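Local coordinates for GST N-terminal domain-containing protein (Pseudomonas syringae pv. tomato, PDB 3IC8) that is of unknown function but, as a glutathione S-transferase-like protein, may bind glutathione, at residues L13-E16 and K17-M21; V185-T188 and L189-L192; S209-L212 and D213-L216. All blocks are in the same frame, centred on the assembly; numbering follows the deposited sequence.

Contact 1 of 3, residues L13-E16 and K17-M21; sequences LFAE and KARLM
L20 N donates to E16 O at 3.1 Å with an N-H...O angle of 164°, the nearly straight first i to i+4 bond of helix 16-25, which follows the loop from L13. A salt bridge closes the same turn: R19 NH2 lies 3.0 Å from E16 OE2. E16 is extended at chi1 (-173°) and bent at chi2 (72°), which brings its carboxylate round towards R19. OE2 lies at the edge of the guanidinium, in its plane, and takes NH2 and, weakly, NE, while the carboxylate is turned steeply from that plane; OE1 is held by H220. A15 O sits over the centre of one guanidinium face, 3.4 Å from R19 CZ, and A15 CB touches R19 NH1. S12 O and Y9 O take further guanidinium bonds, which fixes its rotation. A water bridges F14 O, at 2.9 Å, to A18 N. This is the start of the first helix of the thioredoxin-like domain, next after strand 4-8. A18 and M21 pack against helix 66-76, L13 and E16 face helix 180-193, K17 reaches D99 on helix 88-110, and L13 and F14 also meet the second subunit.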
# COMPACT_ATOMS: atom_id res chain seq x y z
N LEU A 13 17.89 -9.13 13.34
CA LEU A 13 17.69 -9.27 11.93
C LEU A 13 17.81 -10.70 11.53
O LEU A 13 17.21 -11.13 10.61
CB LEU A 13 18.72 -8.47 11.17
CG LEU A 13 18.73 -6.97 11.34
CD1 LEU A 13 20.02 -6.48 10.85
CD2 LEU A 13 17.66 -6.38 10.54
N PHE A 14 18.62 -11.42 12.26
CA PHE A 14 18.86 -12.82 12.02
C PHE A 14 17.67 -13.71 12.28
O PHE A 14 17.57 -14.77 11.72
CB PHE A 14 20.12 -13.28 12.74
CG PHE A 14 21.38 -12.72 12.17
CD1 PHE A 14 22.09 -13.40 11.24
CD2 PHE A 14 21.84 -11.50 12.56
CE1 PHE A 14 23.20 -12.88 10.74
CE2 PHE A 14 22.95 -11.00 12.05
CZ PHE A 14 23.63 -11.68 11.15
N ALA A 15 16.77 -13.26 13.13
CA ALA A 15 15.60 -14.00 13.50
C ALA A 15 14.36 -13.62 12.74
O ALA A 15 13.30 -14.05 13.06
CB ALA A 15 15.36 -13.84 14.95
N GLU A 16 14.49 -12.76 11.75
CA GLU A 16 13.36 -12.32 10.96
C GLU A 16 12.70 -13.38 10.12
O GLU A 16 11.52 -13.39 9.97
CB GLU A 16 13.73 -11.10 10.14
CG GLU A 16 12.61 -10.46 9.42
CD GLU A 16 11.65 -9.71 10.30
OE1 GLU A 16 10.67 -9.23 9.74
OE2 GLU A 16 11.84 -9.61 11.51
N LYS A 17 13.47 -14.28 9.56
CA LYS A 17 12.91 -15.27 8.69
C LYS A 17 11.89 -16.10 9.45
O LYS A 17 10.85 -16.33 8.95
CB LYS A 17 13.99 -16.13 8.07
CG LYS A 17 13.52 -17.45 7.52
CD LYS A 17 14.33 -17.95 6.38
CE LYS A 17 15.40 -18.91 6.81
NZ LYS A 17 15.31 -20.17 6.10
N ALA A 18 12.19 -16.51 10.66
CA ALA A 18 11.28 -17.33 11.44
C ALA A 18 9.98 -16.65 11.78
O ALA A 18 8.96 -17.27 11.81
CB ALA A 18 11.94 -17.77 12.65
N ARG A 19 10.04 -15.37 12.05
CA ARG A 19 8.90 -14.55 12.30
C ARG A 19 7.97 -14.45 11.10
O ARG A 19 6.78 -14.46 11.23
CB ARG A 19 9.41 -13.18 12.70
CG ARG A 19 9.07 -12.77 14.07
CD ARG A 19 10.22 -12.29 14.90
NE ARG A 19 11.19 -11.44 14.23
CZ ARG A 19 12.40 -11.18 14.71
NH1 ARG A 19 12.79 -11.68 15.83
NH2 ARG A 19 13.22 -10.43 14.05
N LEU A 20 8.55 -14.30 9.92
CA LEU A 20 7.81 -14.28 8.68
C LEU A 20 7.17 -15.61 8.45
O LEU A 20 6.11 -15.68 7.92
CB LEU A 20 8.67 -13.85 7.51
CG LEU A 20 9.13 -12.41 7.56
CD1 LEU A 20 10.30 -12.17 6.70
CD2 LEU A 20 8.07 -11.44 7.29
N MSE A 21 7.85 -16.66 8.84
CA MSE A 21 7.35 -17.99 8.66
C MSE A 21 6.08 -18.14 9.47
O MSE A 21 5.13 -18.71 9.03
CB MSE A 21 8.38 -19.02 9.07
CG MSE A 21 9.42 -19.35 8.04
SE MSE A 21 10.99 -20.21 8.67
CE MSE A 21 10.30 -21.82 9.26
O HOH W 1 15.32 -16.43 11.16

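Contact 2 of 3, residues V185-T188 and L189-L192; sequences VAHT and LWFL
W190 N donates to A186 O at 3.1 Å, almost in line with the carbonyl, although the N-H...O angle of 138° is bent. The same N-H leans weakly on H187 O as well, and is thus shared between two acceptors. F191 N reaches T188 O at 3.3 Å in another weak i to i+3 bond, and L192 O accepts a hydrogen bond from T198 OG1, beyond the end of the helix.

The T188 hydroxyl is also satisfied. With OG1 between its own backbone N and carbonyl carbon (chi1 84°), it folds back one turn and donates to V185 O at 3.2 Å, from a position tilted out of the carbonyl plane. V185 O thus accepts this hydroxyl in addition to a weak bond from T188 N. L189 CD2 lies alongside OG1, and L189 CG rests 3.5 Å from V185 O.

All of this lies on helix 180-193 of the all-helical C-terminal domain characteristic of glutathione S-transferases, between helices 88-110 and 206-216, with helix 16-25 of the thioredoxin-like domain against H187 and W190.

The H187 imidazole carries two nitrogens of unlike fate. NE2 makes a weak hydrogen bond to F14 O, whereas ND1 is buried with no polar partner in the model. F191 CE2 covers one face of the imidazole toward its rim, 3.7 Å from H187 CE1, and the two planes meet obliquely at 54°. W190 CD1 approaches the imidazole edge. The F191 ring in turn presents its edge to T188 O, and stands edge-to-face with F14.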
# COMPACT_ATOMS: atom_id res chain seq x y z
N VAL A 185 14.95 -16.40 0.36
CA VAL A 185 15.47 -15.33 -0.45
C VAL A 185 15.18 -13.95 0.11
O VAL A 185 16.00 -13.09 0.10
CB VAL A 185 15.04 -15.43 -1.89
CG1 VAL A 185 15.52 -14.25 -2.64
CG2 VAL A 185 15.60 -16.66 -2.50
N ALA A 186 13.98 -13.76 0.60
CA ALA A 186 13.59 -12.50 1.17
C ALA A 186 14.39 -12.13 2.39
O ALA A 186 14.69 -11.01 2.59
CB ALA A 186 12.15 -12.49 1.47
N HIS A 187 14.76 -13.10 3.18
CA HIS A 187 15.49 -12.83 4.38
C HIS A 187 16.81 -12.18 4.05
O HIS A 187 17.19 -11.27 4.71
CB HIS A 187 15.75 -14.12 5.13
CG HIS A 187 16.37 -13.95 6.47
ND1 HIS A 187 16.13 -12.86 7.26
CD2 HIS A 187 17.21 -14.74 7.16
CE1 HIS A 187 16.79 -12.99 8.39
NE2 HIS A 187 17.46 -14.12 8.35
N THR A 188 17.49 -12.64 3.02
CA THR A 188 18.77 -12.06 2.66
C THR A 188 18.66 -10.60 2.27
O THR A 188 19.45 -9.81 2.65
CB THR A 188 19.56 -12.88 1.57
OG1 THR A 188 19.15 -12.53 0.26
CG2 THR A 188 19.41 -14.31 1.75
N LEU A 189 17.64 -10.28 1.51
CA LEU A 189 17.39 -8.93 1.06
C LEU A 189 17.03 -7.96 2.16
O LEU A 189 17.22 -6.80 2.05
CB LEU A 189 16.32 -8.94 0.01
CG LEU A 189 16.68 -9.84 -1.14
CD1 LEU A 189 15.76 -9.61 -2.23
CD2 LEU A 189 18.06 -9.60 -1.59
N TRP A 190 16.46 -8.49 3.21
CA TRP A 190 16.03 -7.74 4.35
C TRP A 190 17.23 -7.07 5.00
O TRP A 190 17.14 -5.97 5.47
CB TRP A 190 15.28 -8.67 5.28
CG TRP A 190 14.96 -8.14 6.59
CD1 TRP A 190 15.44 -8.56 7.75
CD2 TRP A 190 14.06 -7.10 6.88
NE1 TRP A 190 14.91 -7.86 8.76
CE2 TRP A 190 14.05 -6.94 8.25
CE3 TRP A 190 13.26 -6.27 6.10
CZ2 TRP A 190 13.30 -5.99 8.87
CZ3 TRP A 190 12.51 -5.34 6.72
CH2 TRP A 190 12.53 -5.20 8.09
N PHE A 191 18.36 -7.75 4.99
CA PHE A 191 19.57 -7.17 5.51
C PHE A 191 19.99 -5.94 4.70
O PHE A 191 20.36 -4.96 5.26
CB PHE A 191 20.71 -8.19 5.52
CG PHE A 191 20.62 -9.19 6.62
CD1 PHE A 191 21.20 -8.97 7.82
CD2 PHE A 191 19.96 -10.36 6.44
CE1 PHE A 191 21.12 -9.89 8.82
CE2 PHE A 191 19.86 -11.26 7.43
CZ PHE A 191 20.44 -11.03 8.61
N LEU A 192 19.91 -6.02 3.39
CA LEU A 192 20.28 -4.92 2.53
C LEU A 192 19.42 -3.69 2.69
O LEU A 192 19.90 -2.61 2.63
CB LEU A 192 20.35 -5.33 1.09
CG LEU A 192 21.48 -6.16 0.49
CD1 LEU A 192 22.82 -6.02 1.09
CD2 LEU A 192 21.11 -7.55 0.33

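Contact 3 of 3, residues S209-L212 and D213-L216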
# COMPACT_ATOMS: atom_id res chain seq x y z
N SER A 209 12.09 -5.58 -5.95
CA SER A 209 11.64 -4.74 -4.86
C SER A 209 10.15 -4.90 -4.60
O SER A 209 9.72 -4.92 -3.48
CB SER A 209 12.03 -3.30 -5.16
OG SER A 209 12.12 -2.52 -3.99
N VAL A 210 9.37 -4.99 -5.65
CA VAL A 210 7.95 -5.22 -5.54
C VAL A 210 7.64 -6.57 -4.94
O VAL A 210 6.80 -6.69 -4.10
CB VAL A 210 7.32 -5.13 -6.90
CG1 VAL A 210 5.96 -5.72 -6.93
CG2 VAL A 210 7.31 -3.75 -7.36
N TRP A 211 8.35 -7.58 -5.40
CA TRP A 211 8.20 -8.93 -4.91
C TRP A 211 8.60 -9.01 -3.48
O TRP A 211 7.99 -9.72 -2.71
CB TRP A 211 9.04 -9.90 -5.74
CG TRP A 211 9.29 -11.19 -5.06
CD1 TRP A 211 8.48 -12.24 -5.02
CD2 TRP A 211 10.45 -11.55 -4.32
NE1 TRP A 211 9.03 -13.23 -4.31
CE2 TRP A 211 10.25 -12.83 -3.86
CE3 TRP A 211 11.63 -10.90 -3.99
CZ2 TRP A 211 11.16 -13.48 -3.10
CZ3 TRP A 211 12.51 -11.54 -3.23
CH2 TRP A 211 12.29 -12.82 -2.79
N LEU A 212 9.65 -8.30 -3.12
CA LEU A 212 10.13 -8.35 -1.78
C LEU A 212 9.13 -7.80 -0.78
O LEU A 212 8.96 -8.35 0.26
CB LEU A 212 11.48 -7.65 -1.67
CG LEU A 212 12.03 -7.47 -0.28
CD1 LEU A 212 12.30 -8.75 0.38
CD2 LEU A 212 13.23 -6.66 -0.30
N ASP A 213 8.47 -6.72 -1.13
CA ASP A 213 7.46 -6.12 -0.28
C ASP A 213 6.29 -7.04 -0.10
O ASP A 213 5.68 -7.08 0.92
CB ASP A 213 7.04 -4.76 -0.77
CG ASP A 213 8.11 -3.75 -0.60
OD1 ASP A 213 8.99 -3.97 0.23
OD2 ASP A 213 8.12 -2.75 -1.31
N ARG A 214 5.97 -7.77 -1.13
CA ARG A 214 4.93 -8.74 -1.04
C ARG A 214 5.24 -9.85 -0.05
O ARG A 214 4.42 -10.25 0.71
CB ARG A 214 4.74 -9.34 -2.42
CG ARG A 214 3.41 -9.89 -2.70
CD ARG A 214 3.40 -10.66 -3.98
NE ARG A 214 3.19 -9.79 -5.10
CZ ARG A 214 4.02 -9.61 -6.10
NH1 ARG A 214 5.17 -10.26 -6.16
NH2 ARG A 214 3.70 -8.77 -7.05
N VAL A 215 6.45 -10.37 -0.09
CA VAL A 215 6.88 -11.40 0.81
C VAL A 215 6.95 -10.96 2.26
O VAL A 215 6.64 -11.70 3.14
CB VAL A 215 8.18 -12.04 0.36
CG1 VAL A 215 8.54 -13.15 1.22
CG2 VAL A 215 8.06 -12.51 -1.02
N LEU A 216 7.40 -9.75 2.49
CA LEU A 216 7.48 -9.13 3.80
C LEU A 216 6.10 -8.83 4.37
O LEU A 216 5.93 -8.73 5.54
CB LEU A 216 8.32 -7.87 3.74
CG LEU A 216 9.82 -7.89 3.98
CD1 LEU A 216 10.41 -9.20 3.85
CD2 LEU A 216 10.52 -6.96 3.09
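W211 swings its indole back beside its own carbonyl carbon (chi1 161°), while V215 holds CG2 on the side of its backbone N (chi1 -175°, which puts CG1 anti to that N); together these place the methyl over the indole. V215 CG2 is 3.8 Å from the centroid of the five-membered ring and 26° off its normal, the geometry of a CH-pi contact, and its nearest ring atom is W211 NE1 at 3.5 Å. Because the methyl is offset toward the rim, it also lies close to CE2. The indole N-H is used elsewhere, in a hydrogen bond to D182 OD1 that fixes the turn of the ring.

R214 NH1 lies at the edge of the indole, near CD1 and W211 CB, with the guanidinium plane steeply inclined to the ring. NH1 is 3.5 Å from W211 CA, and V210 O is over one guanidinium face, with V210 CG1 alongside NH2. The charge has a long, weak ion pair with D172.

Four consecutive i to i+4 bonds make this a regular alpha-helical run, the last turns of helix 206-216 in the C-terminal helical domain: D213 N to S209 O, R214 N to V210 O, V215 N to W211 O at 3.1 Å, and L216 N to L212 O at 3.1 Å. All four are fairly straight at the hydrogen.

On a further side of the helix, L212 CD1 meets L216 CD2 at 3.7 Å, the two leucines crossing at a slant. L212 continues onto L189 of helix 180-193, and V215 onto F183 and A186 of that helix. D213 and V210, by contrast, are exposed.

Contacts 1 and 2 are buried, while contact 3 is only partly so, with V210 and D213 at the surface. Contact 1 belongs to the thioredoxin-like domain and the other two to the helical domain, so contact 1 against contact 2 is an interface between domains: E16 CG lies 3.5 Å from W190 NE1. Contact 2, on helix 180-193, packs against contact 3, on helix 206-216, within one domain, through apolar touches such as V185 CG1 to W211 CH2 at 3.5 Å. The chemistry follows: a buried ion pair in contact 1, aromatic rings and a hydroxyl in contact 2, and regular helix bonds with a methyl on an indole in contact 3.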